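PDB 2HQ4: PH1570-like domain-containing protein from Pyrococcus horikoshii, which is of unknown function, a hypothetical archaeal protein whose single chain builds an antiparallel sheet with helices packed against it. Local coordinates for residues A39-L44 and W70-E75; M46-Y51 and E58-F63; P109-K114 and L142-K147. One frame throughout, in Å; residues are numbered along the deposited sequence.

Contact 1: A39-L44 and W70-E75; sequences ARKVLL and WNIYLE
The aliphatic part of R40 lies over one face of the W70 indole: R40 CD stands 3.8 Å from the centroid of the five-membered ring and only 10° off its normal, which meets the criterion for a CH-pi contact. R40 and W70 run past each other in opposite directions, and the bend at chi3 (-39°) turns the guanidinium away from stacking, its plane 61° from that of the indole. I72 fills the next place, with CD1 over the centre of the guanidinium face and also 3.4 Å from R40 CB. The polar end is held elsewhere, since R40 NE forms a salt bridge with D38; a water donates to W70 O at 3.1 Å and makes a weak bond with R40 NH2. W70 NE1 is likewise satisfied, by F19 O.

The six-membered ring of W70 takes the next turn of helix 40-55. L44 comes to its edge, L44 CD2 lying 3.6 Å from W70 CE3, while L43 crosses at about a right angle and brings L43 CB to 3.7 Å from W70 CH2. The other branch of L44 serves the loop: L44 CD1 is 3.5 Å from I72 CG2. On the outer flank the extended K41 passes I72 obliquely, with K41 CG 3.9 Å from I72 CG2, and L74 CD2 closes the row 4.0 Å from L44 CB.

The 499 Å² buried here is made largely by carbon contacts, the aliphatic parts of R40 and K41 included. L43 also touches V32 and F34 of strand 30-36, so the helix has one flank on the sheet and another on W70-L74. N71, with positive phi, ends helix 61-70 in a Schellman motif; the whole is characteristic of a helical hairpin whose second helix returns beside the start of the first.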
loop_
_atom_site.group_PDB
_atom_site.type_symbol
_atom_site.label_atom_id
_atom_site.label_comp_id
_atom_site.label_asym_id
_atom_site.label_seq_id
_atom_site.Cartn_x
_atom_site.Cartn_y
_atom_site.Cartn_z
ATOM N N ALA A 39 -0.531 -7.561 2.009
ATOM C CA ALA A 39 -0.209 -6.690 0.873
ATOM C C ALA A 39 1.291 -6.631 0.630
ATOM O O ALA A 39 1.778 -5.698 -0.019
ATOM C CB ALA A 39 -0.765 -5.297 1.103
ATOM N N ARG A 40 2.048 -7.608 1.125
ATOM C CA ARG A 40 3.518 -7.499 0.996
ATOM C C ARG A 40 4.044 -7.391 -0.435
ATOM O O ARG A 40 5.015 -6.671 -0.689
ATOM C CB ARG A 40 4.259 -8.540 1.843
ATOM C CG ARG A 40 4.301 -8.155 3.381
ATOM C CD ARG A 40 4.623 -9.367 4.292
ATOM N NE ARG A 40 3.945 -10.564 3.781
ATOM C CZ ARG A 40 4.384 -11.805 3.952
ATOM N NH1 ARG A 40 5.504 -12.019 4.640
ATOM N NH2 ARG A 40 3.720 -12.820 3.418
ATOM N N LYS A 41 3.410 -8.080 -1.380
ATOM C CA LYS A 41 3.856 -7.996 -2.770
ATOM C C LYS A 41 3.570 -6.615 -3.421
ATOM O O LYS A 41 4.287 -6.179 -4.307
ATOM C CB LYS A 41 3.246 -9.145 -3.609
ATOM C CG LYS A 41 3.832 -10.557 -3.286
ATOM C CD LYS A 41 3.284 -11.578 -4.309
ATOM C CE LYS A 41 3.635 -13.034 -3.918
ATOM N NZ LYS A 41 3.105 -13.955 -4.983
ATOM N N VAL A 42 2.482 -5.961 -3.017
ATOM C CA VAL A 42 2.265 -4.561 -3.433
ATOM C C VAL A 42 3.419 -3.683 -2.914
ATOM O O VAL A 42 3.989 -2.869 -3.653
ATOM C CB VAL A 42 0.887 -4.011 -2.911
ATOM C CG1 VAL A 42 0.712 -2.525 -3.317
ATOM C CG2 VAL A 42 -0.235 -4.871 -3.470
ATOM N N LEU A 43 3.816 -3.884 -1.663
ATOM C CA LEU A 43 4.904 -3.080 -1.109
ATOM C C LEU A 43 6.233 -3.373 -1.848
ATOM O O LEU A 43 7.015 -2.454 -2.182
ATOM C CB LEU A 43 4.982 -3.308 0.407
ATOM C CG LEU A 43 4.156 -2.311 1.270
ATOM C CD1 LEU A 43 2.697 -2.166 0.849
ATOM C CD2 LEU A 43 4.271 -2.770 2.690
ATOM N N LEU A 44 6.471 -4.648 -2.157
ATOM C CA LEU A 44 7.663 -5.040 -2.947
ATOM C C LEU A 44 7.696 -4.365 -4.297
ATOM O O LEU A 44 8.744 -3.851 -4.736
ATOM C CB LEU A 44 7.695 -6.568 -3.180
ATOM C CG LEU A 44 8.013 -7.369 -1.937
ATOM C CD1 LEU A 44 7.871 -8.910 -2.219
ATOM C CD2 LEU A 44 9.440 -7.031 -1.559
ATOM N N TRP A 70 11.039 -10.635 3.896
ATOM C CA TRP A 70 9.668 -11.120 3.984
ATOM C C TRP A 70 9.488 -12.592 3.558
ATOM O O TRP A 70 8.380 -13.131 3.659
ATOM C CB TRP A 70 8.741 -10.236 3.148
ATOM C CG TRP A 70 8.392 -8.921 3.806
ATOM C CD1 TRP A 70 8.228 -8.676 5.141
ATOM C CD2 TRP A 70 8.135 -7.689 3.140
ATOM N NE1 TRP A 70 7.887 -7.352 5.348
ATOM C CE2 TRP A 70 7.825 -6.726 4.133
ATOM C CE3 TRP A 70 8.141 -7.301 1.797
ATOM C CZ2 TRP A 70 7.513 -5.395 3.823
ATOM C CZ3 TRP A 70 7.835 -5.956 1.491
ATOM C CH2 TRP A 70 7.540 -5.030 2.511
ATOM N N ASN A 71 10.576 -13.206 3.078
ATOM C CA ASN A 71 10.584 -14.568 2.504
ATOM C C ASN A 71 9.514 -14.725 1.415
ATOM O O ASN A 71 8.624 -15.580 1.481
ATOM C CB ASN A 71 10.467 -15.642 3.613
ATOM C CG ASN A 71 10.716 -17.076 3.076
ATOM O OD1 ASN A 71 11.463 -17.268 2.111
ATOM N ND2 ASN A 71 10.054 -18.065 3.679
ATOM N N ILE A 72 9.597 -13.872 0.405
ATOM C CA ILE A 72 8.614 -13.853 -0.645
ATOM C C ILE A 72 9.307 -14.035 -1.997
ATOM O O ILE A 72 10.350 -13.439 -2.248
ATOM C CB ILE A 72 7.810 -12.523 -0.625
ATOM C CG1 ILE A 72 6.835 -12.505 0.539
ATOM C CG2 ILE A 72 7.008 -12.337 -1.917
ATOM C CD1 ILE A 72 6.122 -11.142 0.689
ATOM N N TYR A 73 8.710 -14.870 -2.842
ATOM C CA TYR A 73 9.150 -15.058 -4.213
ATOM C C TYR A 73 8.407 -14.108 -5.137
ATOM O O TYR A 73 7.170 -14.105 -5.203
ATOM C CB TYR A 73 8.978 -16.534 -4.656
ATOM C CG TYR A 73 9.665 -16.847 -5.968
ATOM C CD1 TYR A 73 11.022 -17.198 -6.008
ATOM C CD2 TYR A 73 8.963 -16.768 -7.186
ATOM C CE1 TYR A 73 11.675 -17.474 -7.247
ATOM C CE2 TYR A 73 9.594 -17.030 -8.419
ATOM C CZ TYR A 73 10.949 -17.385 -8.445
ATOM O OH TYR A 73 11.572 -17.653 -9.678
ATOM N N LEU A 74 9.157 -13.279 -5.850
ATOM C CA LEU A 74 8.553 -12.360 -6.809
ATOM C C LEU A 74 9.582 -11.874 -7.806
ATOM O O LEU A 74 10.540 -11.212 -7.439
ATOM C CB LEU A 74 7.923 -11.154 -6.089
ATOM C CG LEU A 74 7.043 -10.234 -6.943
ATOM C CD1 LEU A 74 5.853 -10.986 -7.579
ATOM C CD2 LEU A 74 6.545 -9.000 -6.132
ATOM N N GLU A 75 9.364 -12.161 -9.077
ATOM C CA GLU A 75 10.332 -11.828 -10.116
ATOM C C GLU A 75 10.128 -10.391 -10.580
ATOM O O GLU A 75 9.000 -9.993 -10.854
ATOM C CB GLU A 75 10.162 -12.803 -11.298
ATOM C CG GLU A 75 10.643 -14.237 -11.015
ATOM C CD GLU A 75 12.137 -14.301 -10.760
ATOM O OE1 GLU A 75 12.906 -13.848 -11.630
ATOM O OE2 GLU A 75 12.551 -14.791 -9.686
HETATM O O HOH W 1 6.156 -15.281 3.457
#

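Contact 2: M46-Y51 and E58-F63; sequences MIYELY and EYVYPF
I47 O accepts the N-H of Y51, with Y51 N to I47 O at 3.1 Å, and also lies at the edge of the Y51 ring, in its plane. This helical bond places I47 and Y51 one turn apart, and both meet P62. I47 CG2 reaches P62 CB at 3.9 Å, and P62 CG approaches Y51 CG obliquely at 3.5 Å. Such packing joins the two arms of a helical hairpin: V60 is the N-cap of helix 61-70, which turns back along helix 40-55, and the CA atoms of Y48 and F63 come within 5.3 Å. With its CG anti to the backbone N (chi1 -175°), Y48 presents a ring edge to the face of F63. The stack is T-shaped, centroids 5.0 Å apart and planes at 71°, with Y48 CD1 above the rim of the F63 ring. V60 crosses the tyrosine at about a right angle, with V60 CG2 3.6 Å from Y48 CE1. Were F63 an alanine, the Y48 edge would probably lose the face it packs on, and a gap would be likely to open beside L44 and I79. The phenol end is satisfied in the connecting turn, where Y48 OH hydrogen-bonds to R57 O.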
loop_
_atom_site.group_PDB
_atom_site.type_symbol
_atom_site.label_atom_id
_atom_site.label_comp_id
_atom_site.label_asym_id
_atom_site.label_seq_id
_atom_site.Cartn_x
_atom_site.Cartn_y
_atom_site.Cartn_z
ATOM N N MET A 46 6.225 -1.546 -5.087
ATOM C CA MET A 46 6.497 -0.110 -4.849
ATOM C C MET A 46 7.998 0.157 -4.658
ATOM O O MET A 46 8.507 1.170 -5.143
ATOM C CB MET A 46 5.726 0.372 -3.583
ATOM C CG MET A 46 4.149 0.386 -3.732
ATOM S SD MET A 46 3.264 0.629 -2.167
ATOM C CE MET A 46 3.686 2.367 -1.879
ATOM N N ILE A 47 8.691 -0.719 -3.922
ATOM C CA ILE A 47 10.143 -0.596 -3.666
ATOM C C ILE A 47 10.928 -0.731 -4.969
ATOM O O ILE A 47 11.804 0.087 -5.279
ATOM C CB ILE A 47 10.615 -1.665 -2.607
ATOM C CG1 ILE A 47 10.114 -1.279 -1.222
ATOM C CG2 ILE A 47 12.145 -1.774 -2.573
ATOM C CD1 ILE A 47 10.068 -2.491 -0.133
ATOM N N TYR A 48 10.602 -1.770 -5.740
ATOM C CA TYR A 48 11.167 -1.960 -7.066
ATOM C C TYR A 48 11.025 -0.709 -7.933
ATOM O O TYR A 48 12.007 -0.230 -8.551
ATOM C CB TYR A 48 10.481 -3.155 -7.718
ATOM C CG TYR A 48 11.035 -3.572 -9.068
ATOM C CD1 TYR A 48 12.065 -4.523 -9.169
ATOM C CD2 TYR A 48 10.495 -3.053 -10.247
ATOM C CE1 TYR A 48 12.567 -4.917 -10.447
ATOM C CE2 TYR A 48 10.995 -3.429 -11.506
ATOM C CZ TYR A 48 12.015 -4.363 -11.583
ATOM O OH TYR A 48 12.457 -4.727 -12.838
ATOM N N GLU A 49 9.808 -0.186 -7.994
ATOM C CA GLU A 49 9.546 0.986 -8.807
ATOM C C GLU A 49 10.334 2.210 -8.306
ATOM O O GLU A 49 10.843 2.969 -9.129
ATOM C CB GLU A 49 8.040 1.275 -8.883
ATOM C CG GLU A 49 7.715 2.573 -9.623
ATOM C CD GLU A 49 6.236 2.776 -9.857
ATOM O OE1 GLU A 49 5.466 1.787 -9.782
ATOM O OE2 GLU A 49 5.836 3.934 -10.148
ATOM N N LEU A 50 10.459 2.374 -6.985
ATOM C CA LEU A 50 11.199 3.488 -6.405
ATOM C C LEU A 50 12.710 3.489 -6.771
ATOM O O LEU A 50 13.297 4.558 -6.998
ATOM C CB LEU A 50 11.037 3.542 -4.887
ATOM C CG LEU A 50 9.750 4.112 -4.264
ATOM C CD1 LEU A 50 9.847 4.039 -2.726
ATOM C CD2 LEU A 50 9.532 5.614 -4.721
ATOM N N TYR A 51 13.301 2.291 -6.844
ATOM C CA TYR A 51 14.751 2.123 -7.000
ATOM C C TYR A 51 15.170 1.691 -8.403
ATOM O O TYR A 51 16.360 1.733 -8.741
ATOM C CB TYR A 51 15.321 1.193 -5.883
ATOM C CG TYR A 51 15.410 1.968 -4.599
ATOM C CD1 TYR A 51 16.508 2.805 -4.355
ATOM C CD2 TYR A 51 14.328 2.015 -3.704
ATOM C CE1 TYR A 51 16.580 3.596 -3.196
ATOM C CE2 TYR A 51 14.373 2.815 -2.527
ATOM C CZ TYR A 51 15.512 3.591 -2.286
ATOM O OH TYR A 51 15.588 4.367 -1.160
ATOM N N GLU A 58 17.371 -5.385 -14.037
ATOM C CA GLU A 58 18.078 -6.540 -13.476
ATOM C C GLU A 58 18.098 -7.083 -12.049
ATOM O O GLU A 58 17.481 -8.122 -11.723
ATOM C CB GLU A 58 19.133 -7.088 -14.453
ATOM C CG GLU A 58 20.611 -6.821 -14.050
ATOM C CD GLU A 58 21.348 -8.061 -13.462
ATOM O OE1 GLU A 58 20.967 -9.230 -13.772
ATOM O OE2 GLU A 58 22.343 -7.860 -12.713
ATOM N N TYR A 59 18.754 -6.332 -11.193
ATOM C CA TYR A 59 19.020 -6.711 -9.826
ATOM C C TYR A 59 18.716 -5.324 -9.248
ATOM O O TYR A 59 19.430 -4.334 -9.484
ATOM C CB TYR A 59 20.468 -7.119 -9.578
ATOM C CG TYR A 59 20.602 -7.638 -8.173
ATOM C CD1 TYR A 59 20.228 -8.940 -7.873
ATOM C CD2 TYR A 59 21.070 -6.829 -7.135
ATOM C CE1 TYR A 59 20.325 -9.430 -6.600
ATOM C CE2 TYR A 59 21.174 -7.337 -5.826
ATOM C CZ TYR A 59 20.804 -8.633 -5.582
ATOM O OH TYR A 59 20.881 -9.180 -4.309
ATOM N N VAL A 60 17.606 -5.271 -8.525
ATOM C CA VAL A 60 17.286 -4.097 -7.734
ATOM C C VAL A 60 17.511 -4.534 -6.309
ATOM O O VAL A 60 16.654 -5.194 -5.709
ATOM C CB VAL A 60 15.839 -3.662 -7.947
ATOM C CG1 VAL A 60 15.527 -2.435 -7.087
ATOM C CG2 VAL A 60 15.627 -3.352 -9.421
ATOM N N TYR A 61 18.691 -4.203 -5.786
ATOM C CA TYR A 61 19.116 -4.625 -4.450
ATOM C C TYR A 61 18.052 -4.490 -3.305
ATOM O O TYR A 61 17.778 -5.481 -2.624
ATOM C CB TYR A 61 20.422 -3.933 -4.082
ATOM C CG TYR A 61 20.887 -4.256 -2.710
ATOM C CD1 TYR A 61 21.768 -5.314 -2.482
ATOM C CD2 TYR A 61 20.413 -3.524 -1.621
ATOM C CE1 TYR A 61 22.158 -5.608 -1.202
ATOM C CE2 TYR A 61 20.777 -3.805 -0.387
ATOM C CZ TYR A 61 21.635 -4.848 -0.156
ATOM O OH TYR A 61 21.985 -5.088 1.153
ATOM N N PRO A 62 17.489 -3.266 -3.085
ATOM C CA PRO A 62 16.499 -3.100 -2.007
ATOM C C PRO A 62 15.298 -3.997 -2.142
ATOM O O PRO A 62 14.788 -4.409 -1.116
ATOM C CB PRO A 62 16.049 -1.620 -2.124
ATOM C CG PRO A 62 16.466 -1.176 -3.544
ATOM C CD PRO A 62 17.776 -1.974 -3.753
ATOM N N PHE A 63 14.841 -4.218 -3.372
ATOM C CA PHE A 63 13.772 -5.170 -3.712
ATOM C C PHE A 63 14.162 -6.628 -3.400
ATOM O O PHE A 63 13.381 -7.368 -2.809
ATOM C CB PHE A 63 13.384 -4.955 -5.180
ATOM C CG PHE A 63 12.553 -6.038 -5.795
ATOM C CD1 PHE A 63 11.167 -6.119 -5.558
ATOM C CD2 PHE A 63 13.137 -6.928 -6.696
ATOM C CE1 PHE A 63 10.405 -7.095 -6.168
ATOM C CE2 PHE A 63 12.369 -7.926 -7.352
ATOM C CZ PHE A 63 11.002 -8.012 -7.096
#

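Contact 3: P109-K114 and L142-K147; sequences PPLEIK and LFIFNK
P109 and L142 cross at about a right angle, and this is the tightest meeting between 109-114 and 142-147: P109 CB is 3.4 Å from L142 CD2, inside the usual van der Waals spacing for two carbons. L142 has CG anti to its amide nitrogen (chi1 173°), which sends the isobutyl group out from the strand and puts CD2 against the loop. The same methyl receives I113 tip to tip, with I113 CG1 at 4.1 Å from L142 CD2, so one branch of the leucine lies in contact with two residues of the loop.

I144, two residues along the strand and on the same face, meets three partners, two of them end on and I113 obliquely. With CG1 between the backbone N and the carbonyl carbon (chi1 62°), the CG1-CD1 arm is directed to P110 while CG2 is left for L111 and I113. CD1 reaches toward the P110 ring, where P110 CG lies 4.1 Å from I144 CD1. At the other branch, L111 CD1 is 4.2 Å from I144 CG2, and the crossing I113 puts its CD1 at 4.0 Å from I144 CG2.

The intervening F143 and the following F145 face the other way and touch helix 150-155. Strand 141-145 is thus covered on both faces, with the loop and I104 of helix 94-107 on the side of L142 and I144. I104 touches P109, I113 and L142 alike.

Every contact across the 223 Å² is carbon against carbon. Two loop carbonyls find partners elsewhere, E112 O at Y133 OH and I113 O at Q101 NE2, while the strand pairs with strand 30-36 through L142 with Y35 and I144 with K33. The loop is therefore held to the sheet here by shape and apolar burial, not by strand pairing.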
loop_
_atom_site.group_PDB
_atom_site.type_symbol
_atom_site.label_atom_id
_atom_site.label_comp_id
_atom_site.label_asym_id
_atom_site.label_seq_id
_atom_site.Cartn_x
_atom_site.Cartn_y
_atom_site.Cartn_z
ATOM N N PRO A 109 -7.370 -1.058 12.121
ATOM C CA PRO A 109 -6.265 -0.141 11.877
ATOM C C PRO A 109 -5.853 0.639 13.133
ATOM O O PRO A 109 -6.699 0.877 14.013
ATOM C CB PRO A 109 -6.874 0.862 10.884
ATOM C CG PRO A 109 -8.284 0.882 11.241
ATOM C CD PRO A 109 -8.623 -0.545 11.523
ATOM N N PRO A 110 -4.583 1.105 13.197
ATOM C CA PRO A 110 -4.114 1.779 14.419
ATOM C C PRO A 110 -4.521 3.236 14.527
ATOM O O PRO A 110 -4.063 3.911 15.431
ATOM C CB PRO A 110 -2.583 1.705 14.301
ATOM C CG PRO A 110 -2.327 1.644 12.826
ATOM C CD PRO A 110 -3.531 1.029 12.164
ATOM N N LEU A 111 -5.323 3.725 13.586
ATOM C CA LEU A 111 -5.865 5.069 13.654
ATOM C C LEU A 111 -7.270 5.139 13.062
ATOM O O LEU A 111 -7.749 4.186 12.445
ATOM C CB LEU A 111 -4.946 6.092 12.960
ATOM C CG LEU A 111 -4.355 5.870 11.569
ATOM C CD1 LEU A 111 -5.427 5.663 10.561
ATOM C CD2 LEU A 111 -3.498 7.068 11.147
ATOM N N GLU A 112 -7.913 6.284 13.269
ATOM C CA GLU A 112 -9.230 6.562 12.731
ATOM C C GLU A 112 -9.204 6.690 11.212
ATOM O O GLU A 112 -8.382 7.400 10.647
ATOM C CB GLU A 112 -9.810 7.825 13.372
ATOM C CG GLU A 112 -11.325 7.877 13.272
ATOM C CD GLU A 112 -11.916 9.148 13.867
ATOM O OE1 GLU A 112 -11.626 9.449 15.051
ATOM O OE2 GLU A 112 -12.697 9.834 13.153
ATOM N N ILE A 113 -10.077 5.936 10.573
ATOM C CA ILE A 113 -10.341 6.035 9.156
ATOM C C ILE A 113 -11.817 6.407 9.031
ATOM O O ILE A 113 -12.694 5.683 9.504
ATOM C CB ILE A 113 -10.145 4.680 8.458
ATOM C CG1 ILE A 113 -8.793 4.046 8.833
ATOM C CG2 ILE A 113 -10.319 4.818 6.949
ATOM C CD1 ILE A 113 -7.568 4.756 8.266
ATOM N N LYS A 114 -12.108 7.527 8.407
ATOM C CA LYS A 114 -13.501 7.805 8.132
ATOM C C LYS A 114 -13.749 7.687 6.649
ATOM O O LYS A 114 -13.320 8.517 5.857
ATOM C CB LYS A 114 -13.916 9.174 8.670
ATOM C CG LYS A 114 -14.064 9.222 10.188
ATOM C CD LYS A 114 -14.741 10.527 10.591
ATOM C CE LYS A 114 -15.622 10.346 11.808
ATOM N NZ LYS A 114 -16.857 11.185 11.697
ATOM N N LEU A 142 -6.157 -2.509 3.874
ATOM C CA LEU A 142 -6.189 -1.100 4.188
ATOM C C LEU A 142 -4.736 -0.598 4.257
ATOM O O LEU A 142 -3.917 -1.079 5.101
ATOM C CB LEU A 142 -6.912 -0.898 5.524
ATOM C CG LEU A 142 -6.842 0.550 6.030
ATOM C CD1 LEU A 142 -7.848 1.480 5.245
ATOM C CD2 LEU A 142 -7.139 0.524 7.484
ATOM N N PHE A 143 -4.415 0.334 3.363
ATOM C CA PHE A 143 -3.094 0.960 3.332
ATOM C C PHE A 143 -3.179 2.310 4.033
ATOM O O PHE A 143 -4.197 3.014 3.889
ATOM C CB PHE A 143 -2.698 1.221 1.892
ATOM C CG PHE A 143 -2.582 -0.020 1.058
ATOM C CD1 PHE A 143 -1.315 -0.635 0.875
ATOM C CD2 PHE A 143 -3.717 -0.559 0.427
ATOM C CE1 PHE A 143 -1.198 -1.812 0.070
ATOM C CE2 PHE A 143 -3.630 -1.716 -0.352
ATOM C CZ PHE A 143 -2.338 -2.342 -0.536
ATOM N N ILE A 144 -2.170 2.666 4.811
ATOM C CA ILE A 144 -2.123 4.015 5.399
ATOM C C ILE A 144 -0.774 4.546 4.960
ATOM O O ILE A 144 0.196 3.763 4.865
ATOM C CB ILE A 144 -2.378 4.082 6.946
ATOM C CG1 ILE A 144 -1.331 3.308 7.760
ATOM C CG2 ILE A 144 -3.866 3.565 7.313
ATOM C CD1 ILE A 144 -1.461 3.568 9.322
ATOM N N PHE A 145 -0.701 5.834 4.648
ATOM C CA PHE A 145 0.512 6.388 4.082
ATOM C C PHE A 145 0.701 7.864 4.491
ATOM O O PHE A 145 -0.244 8.494 4.992
ATOM C CB PHE A 145 0.530 6.168 2.541
ATOM C CG PHE A 145 -0.828 6.385 1.849
ATOM C CD1 PHE A 145 -1.234 7.665 1.452
ATOM C CD2 PHE A 145 -1.671 5.289 1.590
ATOM C CE1 PHE A 145 -2.480 7.858 0.809
ATOM C CE2 PHE A 145 -2.889 5.437 0.978
ATOM C CZ PHE A 145 -3.319 6.752 0.576
ATOM N N ASN A 146 1.891 8.431 4.248
ATOM C CA ASN A 146 2.224 9.707 4.896
ATOM C C ASN A 146 1.795 10.934 4.078
ATOM O O ASN A 146 1.708 12.016 4.643
ATOM C CB ASN A 146 3.750 9.801 5.185
ATOM C CG ASN A 146 4.552 9.737 3.920
ATOM O OD1 ASN A 146 4.281 8.882 3.072
ATOM N ND2 ASN A 146 5.521 10.665 3.740
ATOM N N LYS A 147 1.530 10.792 2.778
ATOM C CA LYS A 147 1.098 11.955 1.970
ATOM C C LYS A 147 0.209 11.482 0.828
ATOM O O LYS A 147 0.323 10.313 0.430
ATOM C CB LYS A 147 2.314 12.771 1.480
ATOM C CG LYS A 147 3.255 11.991 0.543
ATOM C CD LYS A 147 4.506 12.788 0.168
ATOM C CE LYS A 147 5.337 11.957 -0.782
ATOM N NZ LYS A 147 6.498 12.686 -1.366
#

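From the N terminus, strands 10-13 to 30-36 lead into helix 40-55, where contact 1 opens at 39-44. Contact 2 (46-51 with 58-63) closes the short turn into helix 61-70 and is nested inside the longer loop that contact 1 closes at 70-75. The two share helix 40-55 and touch, L74 O lying 3.3 Å from F63 CZ; the disulfide between C12 and C65 also joins helix 61-70 to strand 10-13. Contact 3 follows in series, closing the loop from 109-114 to strand 141-145. It lies on the opposite side of the chain's centre from contacts 1 and 2, yet F143 CE1 meets A39 CB at 3.7 Å, so strand 141-145 also touches the start of helix 40-55.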